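PDB 3OK8: BAR/IMD domain-containing adapter protein 2-like 2 from Mus musculus, which binds phosphoinositides through its I-BAR (IMD) domain, the part crystallised here, and induces planar or gently curved membrane structures. Local coordinates for residues A[4-7]-A[8-12]; A[51-54]-A[55-59]; A[162-165]-A[166-170]; A[209-212]-A[213-216]. All coordinates share one frame; numbering follows the deposited sequence.

Contact 1 (A[4-7]-A[8-12]); sequences APEM and DQFYR
The first turns of helix 5-66, at the N-terminus of the I-BAR domain, bring Glu6 and Phe10 together on one side of the helix. The two side chains run alongside each other and point the same way. Glu6 OE1 comes 3.8 Å from Phe10 CE2, and the carboxylate is turned only 22° from the ring plane. The Glu6 chain is extended, with CG anti to the backbone N (chi1 179°), which carries its CG and carboxylate past the CE2 corner of the ring. Glu6 O lies at the ring edge, 3.3 Å from Phe10 CD2. The same oxygen accepts the Phe10 N-H at 3.2 Å. Tyr11 N bonds to Met7 O at 2.9 Å, while the two preceding i to i+4 bonds, from Asp8 and Gln9, are weak. The first turn is probably held less firmly than the next. With an alanine at Phe10, Lys175 is likely to lose its cation-pi partner and Glu6 the ring beside it. Met7, which is buried, turns to helix 153-217 and packs on His164, Met167 and Gln168; Phe10 meets Val171 of the same helix. Tyr11 faces helix 71-147, touching Glu125, Tyr128 and Arg129.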
loop_
_atom_site.group_PDB
_atom_site.type_symbol
_atom_site.label_atom_id
_atom_site.label_comp_id
_atom_site.label_asym_id
_atom_site.label_seq_id
_atom_site.Cartn_x
_atom_site.Cartn_y
_atom_site.Cartn_z
ATOM N N ALA A 4 44.538 23.426 -29.973
ATOM C CA ALA A 4 45.072 23.227 -28.632
ATOM C C ALA A 4 44.077 23.682 -27.581
ATOM O O ALA A 4 43.793 22.938 -26.642
ATOM C CB ALA A 4 46.396 23.950 -28.459
ATOM N N PRO A 5 43.540 24.910 -27.730
ATOM C CA PRO A 5 42.559 25.429 -26.770
ATOM C C PRO A 5 41.253 24.645 -26.848
ATOM O O PRO A 5 40.670 24.292 -25.817
ATOM C CB PRO A 5 42.335 26.876 -27.243
ATOM C CG PRO A 5 43.499 27.192 -28.109
ATOM C CD PRO A 5 43.839 25.899 -28.777
ATOM N N GLU A 6 40.810 24.369 -28.072
ATOM C CA GLU A 6 39.614 23.569 -28.295
ATOM C C GLU A 6 39.756 22.162 -27.721
ATOM O O GLU A 6 38.761 21.516 -27.388
ATOM C CB GLU A 6 39.292 23.489 -29.786
ATOM C CG GLU A 6 38.062 22.648 -30.101
ATOM C CD GLU A 6 37.648 22.736 -31.562
ATOM O OE1 GLU A 6 37.045 21.768 -32.078
ATOM O OE2 GLU A 6 37.924 23.774 -32.199
ATOM N N MET A 7 40.992 21.689 -27.596
ATOM C CA MET A 7 41.224 20.320 -27.149
ATOM C C MET A 7 41.208 20.117 -25.643
ATOM O O MET A 7 40.757 19.072 -25.174
ATOM C CB MET A 7 42.502 19.748 -27.740
ATOM C CG MET A 7 42.324 19.265 -29.145
ATOM S SD MET A 7 43.066 17.652 -29.352
ATOM C CE MET A 7 43.679 17.796 -31.035
ATOM N N ASP A 8 41.700 21.089 -24.880
ATOM C CA ASP A 8 41.539 21.007 -23.437
ATOM C C ASP A 8 40.051 21.141 -23.102
ATOM O O ASP A 8 39.603 20.741 -22.029
ATOM C CB ASP A 8 42.363 22.067 -22.705
ATOM C CG ASP A 8 42.657 21.678 -21.258
ATOM O OD1 ASP A 8 42.205 22.391 -20.334
ATOM O OD2 ASP A 8 43.335 20.647 -21.046
ATOM N N GLN A 9 39.291 21.706 -24.037
ATOM C CA GLN A 9 37.840 21.786 -23.907
ATOM C C GLN A 9 37.223 20.390 -23.970
ATOM O O GLN A 9 36.527 19.966 -23.056
ATOM C CB GLN A 9 37.255 22.679 -25.001
ATOM C CG GLN A 9 35.823 22.346 -25.385
ATOM C CD GLN A 9 34.829 22.681 -24.291
ATOM O OE1 GLN A 9 35.144 23.432 -23.359
ATOM N NE2 GLN A 9 33.616 22.130 -24.399
ATOM N N PHE A 10 37.478 19.674 -25.055
ATOM C CA PHE A 10 37.036 18.297 -25.151
ATOM C C PHE A 10 37.493 17.522 -23.930
ATOM O O PHE A 10 36.711 16.802 -23.303
ATOM C CB PHE A 10 37.555 17.644 -26.431
ATOM C CG PHE A 10 36.685 17.891 -27.620
ATOM C CD1 PHE A 10 35.795 16.926 -28.054
ATOM C CD2 PHE A 10 36.733 19.098 -28.289
ATOM C CE1 PHE A 10 34.982 17.153 -29.146
ATOM C CE2 PHE A 10 35.924 19.335 -29.383
ATOM C CZ PHE A 10 35.047 18.362 -29.814
ATOM N N TYR A 11 38.759 17.684 -23.584
ATOM C CA TYR A 11 39.316 16.981 -22.443
ATOM C C TYR A 11 38.527 17.271 -21.185
ATOM O O TYR A 11 38.214 16.358 -20.428
ATOM C CB TYR A 11 40.764 17.367 -22.196
ATOM C CG TYR A 11 41.302 16.730 -20.947
ATOM C CD1 TYR A 11 41.780 15.430 -20.968
ATOM C CD2 TYR A 11 41.302 17.413 -19.736
ATOM C CE1 TYR A 11 42.261 14.829 -19.827
ATOM C CE2 TYR A 11 41.781 16.821 -18.589
ATOM C CZ TYR A 11 42.259 15.526 -18.642
ATOM O OH TYR A 11 42.747 14.915 -17.513
ATOM N N ARG A 12 38.228 18.546 -20.958
ATOM C CA ARG A 12 37.483 18.964 -19.771
ATOM C C ARG A 12 36.033 18.481 -19.802
ATOM O O ARG A 12 35.501 18.046 -18.787
ATOM C CB ARG A 12 37.534 20.487 -19.603
ATOM C CG ARG A 12 38.793 20.993 -18.906
ATOM C CD ARG A 12 39.166 22.424 -19.311
ATOM N NE ARG A 12 38.034 23.185 -19.838
ATOM C CZ ARG A 12 38.049 23.873 -20.980
ATOM N NH1 ARG A 12 39.150 23.923 -21.727
ATOM N NH2 ARG A 12 36.960 24.527 -21.370
#

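Contact 2 (A[51-54]-A[55-59]); sequences EVYF and SAIQK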
loop_
_atom_site.group_PDB
_atom_site.type_symbol
_atom_site.label_atom_id
_atom_site.label_comp_id
_atom_site.label_asym_id
_atom_site.label_seq_id
_atom_site.Cartn_x
_atom_site.Cartn_y
_atom_site.Cartn_z
ATOM N N GLU A 51 -2.711 -8.031 7.893
ATOM C CA GLU A 51 -3.014 -9.414 8.196
ATOM C C GLU A 51 -3.587 -9.593 9.612
ATOM O O GLU A 51 -4.472 -10.424 9.826
ATOM C CB GLU A 51 -1.769 -10.274 7.979
ATOM C CG GLU A 51 -1.942 -11.743 8.327
ATOM C CD GLU A 51 -2.731 -12.526 7.284
ATOM O OE1 GLU A 51 -2.753 -12.114 6.097
ATOM O OE2 GLU A 51 -3.316 -13.569 7.655
ATOM N N VAL A 52 -3.096 -8.808 10.567
ATOM C CA VAL A 52 -3.582 -8.904 11.942
ATOM C C VAL A 52 -4.970 -8.279 12.054
ATOM O O VAL A 52 -5.857 -8.821 12.709
ATOM C CB VAL A 52 -2.614 -8.271 12.971
ATOM C CG1 VAL A 52 -1.307 -9.048 13.024
ATOM C CG2 VAL A 52 -2.336 -6.816 12.638
ATOM N N TYR A 53 -5.163 -7.140 11.403
ATOM C CA TYR A 53 -6.486 -6.542 11.323
ATOM C C TYR A 53 -7.546 -7.473 10.722
ATOM O O TYR A 53 -8.628 -7.676 11.298
ATOM C CB TYR A 53 -6.425 -5.274 10.495
ATOM C CG TYR A 53 -7.728 -4.522 10.453
ATOM C CD1 TYR A 53 -8.617 -4.675 9.387
ATOM C CD2 TYR A 53 -8.063 -3.638 11.467
ATOM C CE1 TYR A 53 -9.810 -3.962 9.348
ATOM C CE2 TYR A 53 -9.242 -2.919 11.435
ATOM C CZ TYR A 53 -10.116 -3.088 10.387
ATOM O OH TYR A 53 -11.283 -2.359 10.390
ATOM N N PHE A 54 -7.264 -8.031 9.554
ATOM C CA PHE A 54 -8.285 -8.854 8.901
ATOM C C PHE A 54 -8.456 -10.236 9.531
ATOM O O PHE A 54 -9.522 -10.840 9.437
ATOM C CB PHE A 54 -8.116 -8.885 7.384
ATOM C CG PHE A 54 -8.735 -7.693 6.710
ATOM C CD1 PHE A 54 -10.110 -7.617 6.529
ATOM C CD2 PHE A 54 -7.961 -6.622 6.315
ATOM C CE1 PHE A 54 -10.699 -6.501 5.930
ATOM C CE2 PHE A 54 -8.540 -5.510 5.707
ATOM C CZ PHE A 54 -9.906 -5.450 5.519
ATOM N N SER A 55 -7.412 -10.727 10.179
ATOM C CA SER A 55 -7.493 -11.945 10.959
ATOM C C SER A 55 -8.487 -11.742 12.099
ATOM O O SER A 55 -9.151 -12.676 12.552
ATOM C CB SER A 55 -6.113 -12.275 11.516
ATOM O OG SER A 55 -6.207 -13.090 12.658
ATOM N N ALA A 56 -8.578 -10.502 12.566
ATOM C CA ALA A 56 -9.505 -10.177 13.642
ATOM C C ALA A 56 -10.899 -9.989 13.073
ATOM O O ALA A 56 -11.877 -10.325 13.728
ATOM C CB ALA A 56 -9.058 -8.942 14.407
ATOM N N ILE A 57 -11.011 -9.478 11.849
ATOM C CA ILE A 57 -12.326 -9.449 11.221
ATOM C C ILE A 57 -12.815 -10.869 10.963
ATOM O O ILE A 57 -13.987 -11.158 11.157
ATOM C CB ILE A 57 -12.388 -8.681 9.910
ATOM C CG1 ILE A 57 -12.867 -7.250 10.148
ATOM C CG2 ILE A 57 -13.413 -9.354 8.997
ATOM C CD1 ILE A 57 -11.800 -6.305 10.573
ATOM N N GLN A 58 -11.918 -11.752 10.537
ATOM C CA GLN A 58 -12.252 -13.163 10.359
ATOM C C GLN A 58 -12.867 -13.762 11.640
ATOM O O GLN A 58 -13.897 -14.440 11.573
ATOM C CB GLN A 58 -11.014 -13.943 9.909
ATOM C CG GLN A 58 -11.258 -15.371 9.504
ATOM C CD GLN A 58 -9.963 -16.105 9.236
ATOM O OE1 GLN A 58 -9.539 -16.935 10.039
ATOM N NE2 GLN A 58 -9.311 -15.790 8.106
ATOM N N LYS A 59 -12.264 -13.495 12.799
ATOM C CA LYS A 59 -12.814 -13.985 14.081
ATOM C C LYS A 59 -14.214 -13.477 14.429
ATOM O O LYS A 59 -15.091 -14.267 14.765
ATOM C CB LYS A 59 -11.867 -13.745 15.254
ATOM C CG LYS A 59 -11.082 -14.975 15.610
ATOM C CD LYS A 59 -10.686 -15.692 14.326
ATOM C CE LYS A 59 -10.028 -17.039 14.596
ATOM N NZ LYS A 59 -9.731 -17.794 13.337
HETATM O O HOH W 1 -5.446 -10.547 14.657
#
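Tyr53 lays one face of its ring against the CD1 methyl of Ile57, one turn further along helix 5-66. The methyl sits nearest the CE1 side, with Tyr53 CE1 to Ile57 CD1 at 3.3 Å, and it is also 3.6 Å from Tyr53 CZ. The tyrosine CG stands opposite the backbone N (chi1 -175°), and the ring therefore leaves the helix beside its own carbonyl carbon, where the Ile57 methyl can reach it. Phe54 joins from the next position: its ring has Tyr53 CD1 over one face, and Phe54 CD1 is 4.2 Å from Ile57 CB. In the backbone, Ala56 N is shared between Val52 O and, weakly, Tyr53 O. Ile57 N gives its hydrogen to Tyr53 O, and Gln58 N bonds to Phe54 O at 2.8 Å. A water donates to Val52 O at 2.6 Å, adding a second partner to that carbonyl. The phenol end of Tyr53 leaves the segment and hydrogen-bonds through OH to His193 NE2 of the second subunit. A phenylalanine in place of Tyr53 lacks the hydroxyl and would probably leave that histidine without this partner. Leu32 of the second subunit packs on both Tyr53 and Ile57, while Phe54 and Ile57 also meet helix 71-147. Such a helix face, shared between its own bundle and a partner subunit, belongs to the antiparallel dimer of three-helix bundles that defines the I-BAR domain.

Contact 3 (A[162-165]-A[166-170]); sequences RLHA and QMQAF
His164 has its CG opposite the backbone N (chi1 177°), while Gln168 has CG beside its own N (chi1 -78°) and then runs out straight. These torsions bring the imidazole and the amide together one turn apart. The side chains cross at a slant, their flat groups 38° apart. His164 CE1 is 3.6 Å from Gln168 NE2, and Gln168 CG lies over one face of the ring. This is contact by packing. Gln166 also extends fully, and lies alongside Arg162. Its NE2 stands at the edge of the guanidinium, near its plane, 4.0 Å from Arg162 NH2, with the two planes steeply inclined to each other. On its other branch, Gln166 OE1 is 3.8 Å from Leu163 CD1. Gln166 CG also passes 3.1 Å from Arg162 O, the carbonyl that accepts Gln166 N in a nearly straight bond of 2.9 Å. The series continues through Met167 and Gln168 to Ala169 N, which bonds to Ala165 O at 3.0 Å. Met167, buried, reaches Tyr128 of helix 71-147 and also faces helix 5-66. Leu163 packs on Leu135. One side of the helix thus faces the bundle while Arg162, Ala165 and Ala169 are exposed, the amphipathic pattern of a helix in a three-helix bundle, here the one of the I-BAR domain.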
loop_
_atom_site.group_PDB
_atom_site.type_symbol
_atom_site.label_atom_id
_atom_site.label_comp_id
_atom_site.label_asym_id
_atom_site.label_seq_id
_atom_site.Cartn_x
_atom_site.Cartn_y
_atom_site.Cartn_z
ATOM N N ARG A 162 49.178 14.790 -39.205
ATOM C CA ARG A 162 48.367 13.581 -39.050
ATOM C C ARG A 162 48.190 13.242 -37.573
ATOM O O ARG A 162 47.136 12.757 -37.157
ATOM C CB ARG A 162 48.980 12.388 -39.791
ATOM C CG ARG A 162 50.038 11.648 -38.995
ATOM C CD ARG A 162 50.825 10.674 -39.859
ATOM N NE ARG A 162 52.203 10.525 -39.391
ATOM C CZ ARG A 162 52.565 9.753 -38.371
ATOM N NH1 ARG A 162 53.840 9.678 -38.009
ATOM N NH2 ARG A 162 51.648 9.058 -37.708
ATOM N N LEU A 163 49.230 13.505 -36.786
ATOM C CA LEU A 163 49.209 13.254 -35.350
ATOM C C LEU A 163 48.125 14.092 -34.663
ATOM O O LEU A 163 47.476 13.644 -33.718
ATOM C CB LEU A 163 50.579 13.568 -34.759
ATOM C CG LEU A 163 51.118 12.683 -33.640
ATOM C CD1 LEU A 163 50.926 11.214 -33.973
ATOM C CD2 LEU A 163 52.592 12.993 -33.432
ATOM N N HIS A 164 47.933 15.309 -35.158
ATOM C CA HIS A 164 46.906 16.213 -34.666
ATOM C C HIS A 164 45.524 15.830 -35.175
ATOM O O HIS A 164 44.524 16.061 -34.492
ATOM C CB HIS A 164 47.217 17.638 -35.094
ATOM C CG HIS A 164 46.172 18.632 -34.696
ATOM N ND1 HIS A 164 45.240 19.127 -35.581
ATOM C CD2 HIS A 164 45.915 19.227 -33.507
ATOM C CE1 HIS A 164 44.454 19.987 -34.956
ATOM N NE2 HIS A 164 44.845 20.067 -33.697
ATOM N N ALA A 165 45.462 15.267 -36.381
ATOM C CA ALA A 165 44.192 14.796 -36.922
ATOM C C ALA A 165 43.682 13.603 -36.105
ATOM O O ALA A 165 42.500 13.539 -35.762
ATOM C CB ALA A 165 44.334 14.432 -38.400
ATOM N N GLN A 166 44.586 12.678 -35.785
ATOM C CA GLN A 166 44.277 11.506 -34.975
ATOM C C GLN A 166 43.796 11.878 -33.573
ATOM O O GLN A 166 42.893 11.236 -33.013
ATOM C CB GLN A 166 45.507 10.611 -34.866
ATOM C CG GLN A 166 45.993 10.094 -36.198
ATOM C CD GLN A 166 47.273 9.298 -36.083
ATOM O OE1 GLN A 166 47.869 9.195 -35.008
ATOM N NE2 GLN A 166 47.701 8.722 -37.192
ATOM N N MET A 167 44.408 12.909 -33.003
ATOM C CA MET A 167 43.991 13.391 -31.697
ATOM C C MET A 167 42.608 14.044 -31.752
ATOM O O MET A 167 41.829 13.924 -30.809
ATOM C CB MET A 167 45.024 14.346 -31.097
ATOM C CG MET A 167 44.772 14.653 -29.625
ATOM S SD MET A 167 46.213 15.301 -28.769
ATOM C CE MET A 167 45.587 15.526 -27.099
ATOM N N GLN A 168 42.303 14.734 -32.847
ATOM C CA GLN A 168 40.966 15.294 -33.014
ATOM C C GLN A 168 39.941 14.165 -33.054
ATOM O O GLN A 168 38.892 14.242 -32.413
ATOM C CB GLN A 168 40.863 16.133 -34.289
ATOM C CG GLN A 168 41.465 17.529 -34.172
ATOM C CD GLN A 168 41.300 18.350 -35.442
ATOM O OE1 GLN A 168 41.510 17.852 -36.547
ATOM N NE2 GLN A 168 40.920 19.615 -35.287
ATOM N N ALA A 169 40.264 13.117 -33.809
ATOM C CA ALA A 169 39.395 11.957 -33.953
ATOM C C ALA A 169 39.134 11.297 -32.610
ATOM O O ALA A 169 37.983 11.120 -32.224
ATOM C CB ALA A 169 40.002 10.956 -34.911
ATOM N N PHE A 170 40.216 10.929 -31.926
ATOM C CA PHE A 170 40.188 10.298 -30.605
ATOM C C PHE A 170 39.406 11.110 -29.571
ATOM O O PHE A 170 38.481 10.608 -28.949
ATOM C CB PHE A 170 41.629 10.054 -30.125
ATOM C CG PHE A 170 41.789 9.987 -28.622
ATOM C CD1 PHE A 170 42.025 11.137 -27.880
ATOM C CD2 PHE A 170 41.749 8.772 -27.958
ATOM C CE1 PHE A 170 42.190 11.081 -26.512
ATOM C CE2 PHE A 170 41.914 8.711 -26.592
ATOM C CZ PHE A 170 42.138 9.867 -25.865
#

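Contact 4 (A[209-212]-A[213-216]); sequences GMLQ and NRVL
This is a local contact between successive turns near the C-terminal end of helix 153-217, where Arg214 follows Met210 by one turn. Its firm link is in the backbone: Arg214 N bonds to Met210 O at 2.9 Å and nearly straight. Val215 N bonds to Leu211 O at 3.2 Å. Both Val215 methyls crowd that oxygen, CG1 at 3.0 Å from Leu211 O. The side chain of Arg214 has two conformers, so its guanidinium contacts are those of one of them and tentative. In that conformer the chain bends at chi2 (-47°), which turns the guanidinium back toward the preceding turn. There the Met210 CE methyl lies over one face of it, and NH2 may add weak bonds to Met210 O and Asn213 OD1. Helix 153-217 is the last helix of the three-helix bundle, and here it meets both its own bundle and the dimer partner. Met210 packs on Thr83, His86 and Leu87 of helix 71-147, and Arg214 touches Thr83 as well. Leu211, buried, packs on Phe200 of the second subunit, and Val215 on Asn198 of that subunit.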
loop_
_atom_site.group_PDB
_atom_site.type_symbol
_atom_site.label_atom_id
_atom_site.label_comp_id
_atom_site.label_asym_id
_atom_site.label_seq_id
_atom_site.Cartn_x
_atom_site.Cartn_y
_atom_site.Cartn_z
ATOM N N GLY A 209 -10.133 -6.370 -10.516
ATOM C CA GLY A 209 -10.923 -7.489 -10.989
ATOM C C GLY A 209 -11.836 -8.078 -9.922
ATOM O O GLY A 209 -13.044 -8.157 -10.113
ATOM N N MET A 210 -11.268 -8.483 -8.791
ATOM C CA MET A 210 -12.060 -9.150 -7.764
ATOM C C MET A 210 -12.943 -8.224 -6.952
ATOM O O MET A 210 -13.936 -8.663 -6.385
ATOM C CB MET A 210 -11.184 -9.976 -6.832
ATOM C CG MET A 210 -9.981 -9.259 -6.329
ATOM S SD MET A 210 -8.709 -10.496 -6.058
ATOM C CE MET A 210 -9.147 -11.044 -4.415
ATOM N N LEU A 211 -12.590 -6.950 -6.882
ATOM C CA LEU A 211 -13.388 -6.020 -6.103
ATOM C C LEU A 211 -14.649 -5.592 -6.834
ATOM O O LEU A 211 -15.604 -5.147 -6.206
ATOM C CB LEU A 211 -12.573 -4.803 -5.666
ATOM C CG LEU A 211 -11.620 -5.067 -4.500
ATOM C CD1 LEU A 211 -11.114 -3.764 -3.924
ATOM C CD2 LEU A 211 -12.313 -5.880 -3.413
ATOM N N GLN A 212 -14.669 -5.742 -8.153
ATOM C CA GLN A 212 -15.835 -5.331 -8.924
ATOM C C GLN A 212 -16.977 -6.311 -8.696
ATOM O O GLN A 212 -18.156 -5.958 -8.821
ATOM C CB GLN A 212 -15.488 -5.211 -10.411
ATOM C CG GLN A 212 -14.397 -4.183 -10.658
ATOM C CD GLN A 212 -14.342 -3.699 -12.094
ATOM O OE1 GLN A 212 -14.493 -2.510 -12.362
ATOM N NE2 GLN A 212 -14.136 -4.618 -13.020
ATOM N N ASN A 213 -16.620 -7.545 -8.358
ATOM C CA ASN A 213 -17.617 -8.540 -8.032
ATOM C C ASN A 213 -17.849 -8.634 -6.524
ATOM O O ASN A 213 -18.993 -8.666 -6.105
ATOM C CB ASN A 213 -17.282 -9.898 -8.660
ATOM C CG ASN A 213 -16.239 -10.661 -7.880
ATOM O OD1 ASN A 213 -16.523 -11.225 -6.819
ATOM N ND2 ASN A 213 -15.020 -10.684 -8.400
ATOM N N ARG A 214 -16.792 -8.643 -5.707
ATOM C CA ARG A 214 -16.990 -8.711 -4.268
ATOM C C ARG A 214 -17.993 -7.659 -3.820
ATOM O O ARG A 214 -18.943 -7.975 -3.126
ATOM C CB ARG A 214 -15.675 -8.529 -3.504
ATOM C CG ARG A 214 -14.644 -9.631 -3.690
ATOM C CD ARG A 214 -15.222 -11.016 -3.554
ATOM N NE ARG A 214 -14.168 -12.028 -3.573
ATOM C CZ ARG A 214 -13.475 -12.372 -4.657
ATOM N NH1 ARG A 214 -12.535 -13.304 -4.576
ATOM N NH2 ARG A 214 -13.717 -11.784 -5.824
ATOM N N VAL A 215 -17.778 -6.410 -4.218
ATOM C CA VAL A 215 -18.689 -5.332 -3.826
ATOM C C VAL A 215 -20.161 -5.636 -4.171
ATOM O O VAL A 215 -21.083 -5.172 -3.497
ATOM C CB VAL A 215 -18.257 -3.955 -4.399
ATOM C CG1 VAL A 215 -16.812 -3.620 -3.963
ATOM C CG2 VAL A 215 -18.388 -3.921 -5.927
ATOM N N LEU A 216 -20.368 -6.419 -5.219
ATOM C CA LEU A 216 -21.711 -6.826 -5.620
ATOM C C LEU A 216 -22.225 -7.995 -4.776
ATOM O O LEU A 216 -23.385 -8.003 -4.348
ATOM C CB LEU A 216 -21.731 -7.195 -7.107
ATOM C CG LEU A 216 -21.548 -6.032 -8.081
ATOM C CD1 LEU A 216 -21.218 -6.544 -9.479
ATOM C CD2 LEU A 216 -22.791 -5.144 -8.092
#

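Overall arrangement
The four contacts fall into two pairs at opposite ends of the elongated bundle. Contacts 1 and 3 have centres about 13 Å apart and touch directly: Met7 SD packs 3.5 Å from Met167 CG, and Met7 CE 3.6 Å from His164 CD2, joining helix 5-66 to helix 153-217. Contacts 2 and 4 have centres about 20 Å apart and do not touch; both meet the second subunit. Contacts 1 and 2 share helix 5-66, with centres about 68 Å apart, and contacts 3 and 4 share helix 153-217, with centres about 69 Å apart. A bound glycerol, probably from the crystallisation liquor, lies about 4 Å from the side chain of Phe54, and a bound glycerol is also about 4 Å from that of Leu211.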